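Long-range contacts in GDSL-like protein (Roseburia intestinalis L1-82, PDB 6HFZ), which acts as an esterase on acetylated mannans, removing acetyl groups from these plant polysaccharides, and belongs to the GDSL-like (SGNH) hydrolases: residues A[81-90]-A[105-113]; A[137-148]-A[164-174]. All coordinates share one frame; numbering follows the deposited sequence.

Contact 1 (A[81-90]-A[105-113]); sequences GTTSQFGVAR and IEFSVNDDS. With ACT (acetate ion), chain E.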
# COMPACT_ATOMS: atom_id res chain seq x y z
N GLY A 81 -5.76 -5.14 -1.69
CA GLY A 81 -4.99 -6.06 -2.49
C GLY A 81 -3.83 -5.39 -3.21
O GLY A 81 -3.48 -5.82 -4.33
N THR A 82 -3.19 -4.41 -2.56
CA THR A 82 -2.02 -3.72 -3.08
C THR A 82 -0.95 -3.57 -2.01
O THR A 82 -1.19 -3.69 -0.80
CB THR A 82 -2.36 -2.37 -3.72
OG1 THR A 82 -2.74 -1.48 -2.68
CG2 THR A 82 -3.43 -2.46 -4.79
N THR A 83 0.27 -3.29 -2.49
CA THR A 83 1.51 -3.42 -1.69
C THR A 83 2.17 -2.07 -1.52
O THR A 83 1.73 -1.06 -2.13
CB THR A 83 2.49 -4.37 -2.42
OG1 THR A 83 2.96 -3.77 -3.63
CG2 THR A 83 1.85 -5.71 -2.74
N SER A 84 3.32 -2.07 -0.84
CA SER A 84 4.13 -0.88 -0.66
C SER A 84 4.73 -0.45 -2.01
O SER A 84 5.10 0.72 -2.15
CB SER A 84 5.21 -1.09 0.36
OG SER A 84 6.16 -2.07 -0.06
N GLN A 85 4.83 -1.37 -2.98
CA GLN A 85 5.33 -0.99 -4.34
C GLN A 85 4.31 -0.03 -5.01
O GLN A 85 4.71 0.98 -5.57
CB GLN A 85 5.64 -2.24 -5.17
CG GLN A 85 6.26 -1.96 -6.53
CD GLN A 85 6.73 -3.24 -7.15
OE1 GLN A 85 6.50 -4.33 -6.63
NE2 GLN A 85 7.38 -3.15 -8.31
N PHE A 86 3.01 -0.32 -4.90
CA PHE A 86 2.02 0.67 -5.37
C PHE A 86 2.03 1.90 -4.45
O PHE A 86 1.96 3.05 -4.91
CB PHE A 86 0.67 0.02 -5.53
CG PHE A 86 -0.42 0.91 -6.09
CD1 PHE A 86 -0.14 1.93 -6.99
CD2 PHE A 86 -1.74 0.68 -5.76
CE1 PHE A 86 -1.15 2.72 -7.52
CE2 PHE A 86 -2.75 1.47 -6.30
CZ PHE A 86 -2.45 2.48 -7.18
N GLY A 87 2.16 1.67 -3.13
CA GLY A 87 2.18 2.78 -2.16
C GLY A 87 3.17 3.90 -2.47
O GLY A 87 2.83 5.09 -2.38
N VAL A 88 4.41 3.54 -2.77
CA VAL A 88 5.43 4.58 -3.06
C VAL A 88 5.09 5.35 -4.34
O VAL A 88 5.32 6.59 -4.38
CB VAL A 88 6.88 4.01 -3.05
CG1 VAL A 88 7.05 3.01 -4.16
CG2 VAL A 88 7.93 5.11 -3.11
N ALA A 89 4.51 4.71 -5.34
CA ALA A 89 4.12 5.37 -6.63
C ALA A 89 2.88 6.24 -6.49
O ALA A 89 2.75 7.11 -7.31
CB ALA A 89 3.84 4.33 -7.68
N ARG A 90 1.97 5.94 -5.56
CA ARG A 90 0.72 6.69 -5.37
C ARG A 90 0.81 7.65 -4.17
O ARG A 90 -0.15 8.38 -3.90
CB ARG A 90 -0.48 5.75 -5.26
CG ARG A 90 -0.63 5.02 -3.94
CD ARG A 90 -1.55 3.85 -4.06
NE ARG A 90 -1.70 3.11 -2.81
CZ ARG A 90 -2.50 3.41 -1.80
NH1 ARG A 90 -3.20 4.54 -1.82
NH2 ARG A 90 -2.63 2.55 -0.79
N ILE A 105 1.47 3.41 8.31
CA ILE A 105 1.80 2.64 7.16
C ILE A 105 1.56 1.16 7.46
O ILE A 105 2.10 0.63 8.41
CB ILE A 105 3.25 2.90 6.72
CG1 ILE A 105 3.49 4.34 6.28
CG2 ILE A 105 3.63 1.93 5.62
CD1 ILE A 105 4.90 4.65 6.00
N GLU A 106 0.75 0.49 6.63
CA GLU A 106 0.21 -0.83 6.97
C GLU A 106 0.20 -1.72 5.72
O GLU A 106 -0.82 -1.77 5.00
CB GLU A 106 -1.19 -0.60 7.53
CG GLU A 106 -1.90 -1.81 8.11
CD GLU A 106 -2.49 -2.79 7.12
OE1 GLU A 106 -1.97 -3.95 7.08
OE2 GLU A 106 -3.43 -2.40 6.35
N PHE A 107 1.32 -2.42 5.49
CA PHE A 107 1.50 -3.24 4.29
C PHE A 107 2.06 -4.64 4.63
O PHE A 107 2.46 -5.37 3.74
CB PHE A 107 2.40 -2.54 3.27
CG PHE A 107 1.74 -1.44 2.49
CD1 PHE A 107 0.66 -1.72 1.64
CD2 PHE A 107 2.14 -0.12 2.64
CE1 PHE A 107 0.07 -0.71 0.89
CE2 PHE A 107 1.47 0.89 1.95
CZ PHE A 107 0.48 0.60 1.05
N SER A 108 2.18 -4.97 5.92
CA SER A 108 2.89 -6.20 6.33
C SER A 108 2.13 -7.51 6.04
O SER A 108 2.75 -8.59 6.20
CB SER A 108 3.34 -6.12 7.79
OG SER A 108 4.07 -4.91 7.99
N VAL A 109 0.85 -7.48 5.59
CA VAL A 109 0.22 -8.69 5.08
C VAL A 109 -0.20 -8.50 3.62
O VAL A 109 -1.09 -9.25 3.09
CB VAL A 109 -0.97 -9.15 5.94
CG1 VAL A 109 -0.49 -9.68 7.30
CG2 VAL A 109 -2.03 -8.08 6.14
N ASN A 110 0.41 -7.54 2.95
CA ASN A 110 0.24 -7.35 1.51
C ASN A 110 1.56 -7.65 0.80
O ASN A 110 1.64 -8.51 -0.09
CB ASN A 110 -0.22 -5.93 1.18
CG ASN A 110 -1.67 -5.69 1.54
OD1 ASN A 110 -1.95 -5.11 2.60
ND2 ASN A 110 -2.58 -6.21 0.73
N ASP A 111 2.62 -6.96 1.24
CA ASP A 111 3.99 -7.23 0.83
C ASP A 111 4.31 -8.68 1.18
O ASP A 111 3.94 -9.15 2.24
CB ASP A 111 5.01 -6.34 1.56
CG ASP A 111 4.96 -4.88 1.15
OD1 ASP A 111 3.93 -4.47 0.53
OD2 ASP A 111 5.94 -4.17 1.44
N ASP A 112 5.03 -9.38 0.28
CA ASP A 112 5.69 -10.66 0.65
C ASP A 112 6.96 -10.33 1.46
O ASP A 112 7.47 -9.20 1.38
CB ASP A 112 6.07 -11.48 -0.59
CG ASP A 112 4.89 -11.97 -1.42
OD1 ASP A 112 3.85 -12.31 -0.81
OD2 ASP A 112 5.03 -12.01 -2.67
N SER A 113 7.41 -11.28 2.30
CA SER A 113 8.57 -11.02 3.17
C SER A 113 9.87 -11.29 2.42
O SER A 113 10.56 -12.31 2.63
CB SER A 113 8.51 -11.83 4.47
OG SER A 113 9.30 -11.20 5.48
C ACT E . -5.61 -7.13 1.50
O ACT E . -6.45 -7.95 1.03
OXT ACT E . -5.29 -6.08 0.92
CH3 ACT E . -4.93 -7.37 2.81
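Asn110 leans over the Gly81-Thr82 turn in a pairing that fits the oxyanion hole of SGNH hydrolases, where a glycine amide and an asparagine side chain converge on one oxygen. The Asn110 side chain starts with CB at 3.1 Å from Thr82 O, and CG stays beside that carbonyl. Beyond CG the amide divides: OD1 approaches the CH3 of a bound acetate, probably from the crystallisation liquor, while ND2 donates to acetate OXT at 2.7 Å. The same OXT accepts from Gly81 N at 2.8 Å, and Ser41 N and His193 NE2, of a probable Ser-His-Asp triad with Asp190, also bond the ion. One residue on, the Asp111 carboxylate grips the first turn of helix 84-96. OD1 takes Ser84 N on its syn lone pair in a nearly straight bond (169°), and OD2 receives Ser84 OG at 2.6 Å. With chi1 at 65°, Ser84 OG sits between its own N and carbonyl carbon, and both donors can address one carboxylate. His155 NE2 bonds OD2 as well, giving that oxygen a second partner. Beneath this pair, Phe107 lies with one face under the Ser84 amide and its CZ 4.2 Å from Gly87 CA, where a CB would be tight. Arg90, salt-bridged through NH1 to Asp94 and bonded through NH2 to Ala77 O, sets NH2 at the ring's edge, 4.1 Å from Phe107 CZ, its guanidinium plane turned 85° from the ring.

Contact 2 (A[137-148]-A[164-174]); sequences VLLVHNVFYNNG and LPAVSMQSTIY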
# COMPACT_ATOMS: atom_id res chain seq x y z
N VAL A 137 5.30 9.17 11.76
CA VAL A 137 5.03 7.91 11.07
C VAL A 137 5.02 6.78 12.10
O VAL A 137 5.92 6.71 12.94
CB VAL A 137 6.08 7.64 9.98
CG1 VAL A 137 5.89 6.28 9.30
CG2 VAL A 137 6.11 8.74 8.94
N LEU A 138 3.98 5.94 12.05
CA LEU A 138 3.86 4.74 12.87
C LEU A 138 3.64 3.55 11.94
O LEU A 138 2.69 3.58 11.10
CB LEU A 138 2.68 4.92 13.83
CG LEU A 138 2.25 3.68 14.61
CD1 LEU A 138 3.35 3.30 15.57
CD2 LEU A 138 0.94 3.96 15.34
N LEU A 139 4.46 2.51 12.07
CA LEU A 139 4.30 1.32 11.24
C LEU A 139 3.35 0.37 11.97
O LEU A 139 3.42 0.20 13.21
CB LEU A 139 5.65 0.67 10.96
CG LEU A 139 6.73 1.56 10.37
CD1 LEU A 139 7.92 0.75 9.96
CD2 LEU A 139 6.26 2.35 9.17
N VAL A 140 2.40 -0.22 11.22
CA VAL A 140 1.52 -1.20 11.82
C VAL A 140 1.67 -2.52 11.06
O VAL A 140 1.59 -2.59 9.84
CB VAL A 140 0.06 -0.69 11.81
CG1 VAL A 140 -0.92 -1.79 12.17
CG2 VAL A 140 -0.14 0.51 12.72
N HIS A 141 1.90 -3.61 11.80
CA HIS A 141 2.11 -4.94 11.22
C HIS A 141 0.93 -5.87 11.57
O HIS A 141 0.86 -6.35 12.70
CB HIS A 141 3.42 -5.58 11.76
CG HIS A 141 4.66 -4.73 11.69
ND1 HIS A 141 5.19 -4.28 10.49
CD2 HIS A 141 5.45 -4.22 12.65
CE1 HIS A 141 6.26 -3.53 10.73
NE2 HIS A 141 6.45 -3.48 12.03
N ASN A 142 0.04 -6.13 10.60
CA ASN A 142 -1.03 -7.13 10.73
C ASN A 142 -0.39 -8.51 10.55
O ASN A 142 0.86 -8.61 10.40
CB ASN A 142 -2.16 -6.82 9.76
CG ASN A 142 -3.08 -5.75 10.33
OD1 ASN A 142 -3.63 -5.93 11.41
ND2 ASN A 142 -3.19 -4.61 9.67
N VAL A 143 -1.20 -9.57 10.68
CA VAL A 143 -0.69 -10.92 10.63
C VAL A 143 -1.75 -11.81 9.94
O VAL A 143 -2.95 -11.56 10.08
CB VAL A 143 -0.35 -11.39 12.07
CG1 VAL A 143 -1.63 -11.55 12.89
CG2 VAL A 143 0.49 -12.66 12.11
N PHE A 144 -1.30 -12.88 9.28
CA PHE A 144 -2.15 -13.94 8.79
C PHE A 144 -2.51 -14.86 9.97
O PHE A 144 -1.61 -15.32 10.65
CB PHE A 144 -1.41 -14.72 7.71
CG PHE A 144 -1.43 -14.09 6.35
CD1 PHE A 144 -2.48 -14.35 5.48
CD2 PHE A 144 -0.43 -13.21 5.96
CE1 PHE A 144 -2.50 -13.79 4.22
CE2 PHE A 144 -0.47 -12.63 4.70
CZ PHE A 144 -1.51 -12.92 3.84
N TYR A 145 -3.80 -15.16 10.17
CA TYR A 145 -4.23 -15.96 11.35
C TYR A 145 -4.23 -17.47 11.06
O TYR A 145 -4.42 -18.29 12.00
CB TYR A 145 -5.56 -15.44 11.90
CG TYR A 145 -5.43 -14.06 12.49
CD1 TYR A 145 -4.82 -13.88 13.72
CD2 TYR A 145 -5.77 -12.93 11.77
CE1 TYR A 145 -4.64 -12.61 14.26
CE2 TYR A 145 -5.56 -11.66 12.28
CZ TYR A 145 -4.99 -11.50 13.53
OH TYR A 145 -4.77 -10.24 14.05
N ASN A 146 -4.07 -17.85 9.79
CA ASN A 146 -4.01 -19.27 9.44
C ASN A 146 -2.66 -19.87 9.84
O ASN A 146 -2.63 -21.07 10.20
CB ASN A 146 -4.22 -19.52 7.95
CG ASN A 146 -3.31 -18.69 7.08
OD1 ASN A 146 -3.26 -17.48 7.23
ND2 ASN A 146 -2.59 -19.32 6.16
N ASN A 147 -1.60 -19.08 9.78
CA ASN A 147 -0.23 -19.60 10.02
C ASN A 147 0.70 -18.68 10.82
O ASN A 147 1.87 -19.05 11.01
CB ASN A 147 0.40 -20.00 8.68
CG ASN A 147 0.58 -18.81 7.78
OD1 ASN A 147 0.32 -17.69 8.18
ND2 ASN A 147 0.99 -19.06 6.56
N GLY A 148 0.28 -17.47 11.22
CA GLY A 148 1.14 -16.58 11.98
C GLY A 148 2.06 -15.70 11.13
O GLY A 148 2.91 -15.05 11.69
N LEU A 164 11.73 4.33 13.72
CA LEU A 164 10.31 4.55 13.69
C LEU A 164 9.58 3.67 14.68
O LEU A 164 9.89 2.49 14.81
CB LEU A 164 9.75 4.30 12.29
CG LEU A 164 10.28 5.21 11.18
CD1 LEU A 164 9.72 4.78 9.83
CD2 LEU A 164 9.93 6.63 11.46
N PRO A 165 8.57 4.23 15.35
CA PRO A 165 7.69 3.42 16.19
C PRO A 165 6.92 2.40 15.34
O PRO A 165 6.55 2.72 14.21
CB PRO A 165 6.75 4.42 16.87
CG PRO A 165 6.86 5.70 16.07
CD PRO A 165 8.20 5.65 15.35
N ALA A 166 6.69 1.20 15.91
CA ALA A 166 6.02 0.14 15.18
C ALA A 166 5.23 -0.72 16.17
O ALA A 166 5.77 -1.06 17.26
CB ALA A 166 7.02 -0.72 14.49
N VAL A 167 4.02 -1.11 15.76
CA VAL A 167 3.25 -2.02 16.56
C VAL A 167 2.84 -3.24 15.72
O VAL A 167 2.63 -3.12 14.48
CB VAL A 167 2.04 -1.33 17.21
CG1 VAL A 167 2.48 -0.27 18.22
CG2 VAL A 167 1.07 -0.74 16.21
N SER A 168 2.61 -4.37 16.41
CA SER A 168 2.42 -5.67 15.75
C SER A 168 1.26 -6.46 16.33
O SER A 168 1.16 -6.59 17.55
CB SER A 168 3.69 -6.47 15.80
OG SER A 168 3.49 -7.77 15.27
N MSE A 169 0.47 -7.09 15.44
CA MSE A 169 -0.55 -8.07 15.81
C MSE A 169 0.03 -9.49 15.89
O MSE A 169 -0.58 -10.38 16.49
CB MSE A 169 -1.73 -8.05 14.83
CG MSE A 169 -2.16 -6.61 14.49
SE MSE A 169 -2.59 -5.58 16.12
CE MSE A 169 -1.63 -3.97 15.62
N GLN A 170 1.21 -9.69 15.31
CA GLN A 170 1.84 -11.01 15.28
C GLN A 170 2.24 -11.45 16.70
O GLN A 170 2.27 -12.66 16.98
CB GLN A 170 3.05 -10.97 14.35
CG GLN A 170 3.73 -12.30 14.03
CD GLN A 170 4.85 -12.20 13.01
OE1 GLN A 170 5.82 -11.48 13.23
NE2 GLN A 170 4.78 -12.99 11.93
N SER A 171 2.61 -10.49 17.53
CA SER A 171 3.07 -10.69 18.93
C SER A 171 2.01 -10.34 19.99
O SER A 171 2.33 -10.36 21.21
CB SER A 171 4.33 -9.91 19.14
OG SER A 171 4.14 -8.57 18.76
N THR A 172 0.75 -10.07 19.57
CA THR A 172 -0.32 -9.74 20.51
C THR A 172 -1.59 -10.58 20.26
O THR A 172 -1.99 -11.34 21.16
CB THR A 172 -0.69 -8.27 20.43
OG1 THR A 172 -0.87 -7.94 19.04
CG2 THR A 172 0.35 -7.39 21.07
N ILE A 173 -2.23 -10.44 19.10
CA ILE A 173 -3.47 -11.16 18.79
C ILE A 173 -3.20 -12.64 18.42
O ILE A 173 -3.86 -13.55 18.90
CB ILE A 173 -4.25 -10.45 17.67
CG1 ILE A 173 -4.52 -8.99 18.03
CG2 ILE A 173 -5.53 -11.19 17.37
CD1 ILE A 173 -5.36 -8.27 16.99
N TYR A 174 -2.27 -12.85 17.49
CA TYR A 174 -1.96 -14.22 17.00
C TYR A 174 -1.62 -15.14 18.17
O TYR A 174 -2.12 -16.26 18.18
CB TYR A 174 -0.90 -14.23 15.90
CG TYR A 174 -0.48 -15.62 15.50
CD1 TYR A 174 -1.28 -16.48 14.74
CD2 TYR A 174 0.72 -16.11 15.98
CE1 TYR A 174 -0.88 -17.79 14.49
CE2 TYR A 174 1.16 -17.39 15.69
CZ TYR A 174 0.37 -18.23 14.92
OH TYR A 174 0.83 -19.51 14.66
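Tyr174 lays its ring flat against Gly148 at the far end of a parallel strand pair, 137-141 with 166-168, of a beta-alpha-beta unit spanned by helix 152-161. Between the strands, Leu139 and His141 alternate bonds with Pro165, Val167 and Met169. On one face Val140 CG2 lies alongside Val167 CG2 at 3.9 Å. Leu138 CD1 sits on Pro165 CB, and selenomethionine Met169, bent at chi2 and chi3, sets CG against OD1 of Asn142, whose ND2 bonds Glu106, and CE against Val140 CG1. On the other face Ala166 CB comes within 3.7 Å of His141 NE2, while ND1 bonds Ser108. Past the strands, Val143 CG2 crosses the Gln170 stem, and Ile173 CG2 presses on Tyr145 CE1 at 3.5 Å. A chi1 of 174° swings the Tyr174 ring away from its backbone N, toward Gly148, whose CA sits over the face in a CH-pi contact, 3.5 Å from the centroid; a CB there would clash. Trading Tyr174 for an alanine is likely to lose that contact and leave a gap over Gly148 CA. Gln170 NE2 donates to Gly148 O at 2.8 Å. The backbone ladder fixes the strands' register; across the contact the turn is held by one amide bond plus apolar and CH-pi packing.

How the contacts relate
Both segments of contact 1 precede those of contact 2 in the chain, with about 14 Å between centres, and both reach the same mixed sheet of the GDSL-like domain. Strand 102-106 of contact 1 neighbours strand 136-141 of contact 2, which in turn pairs with strand 166-168. At and just past the C-terminal ends of strands 102-106 and 136-141 the two contacts touch: Ser108 OG and His141 ND1, 2.8 Å apart, probably share a hydrogen bond, as do Asn142 ND2 and Glu106 OE1, while Val109 CG1 packs on the backbone at Asn142 and Val143. On its other side, helix 84-96 meets strands 237-241 and 329-336. The loop that carries Asn110 is thus tied to the end of strand 136-141, close to the probable active site.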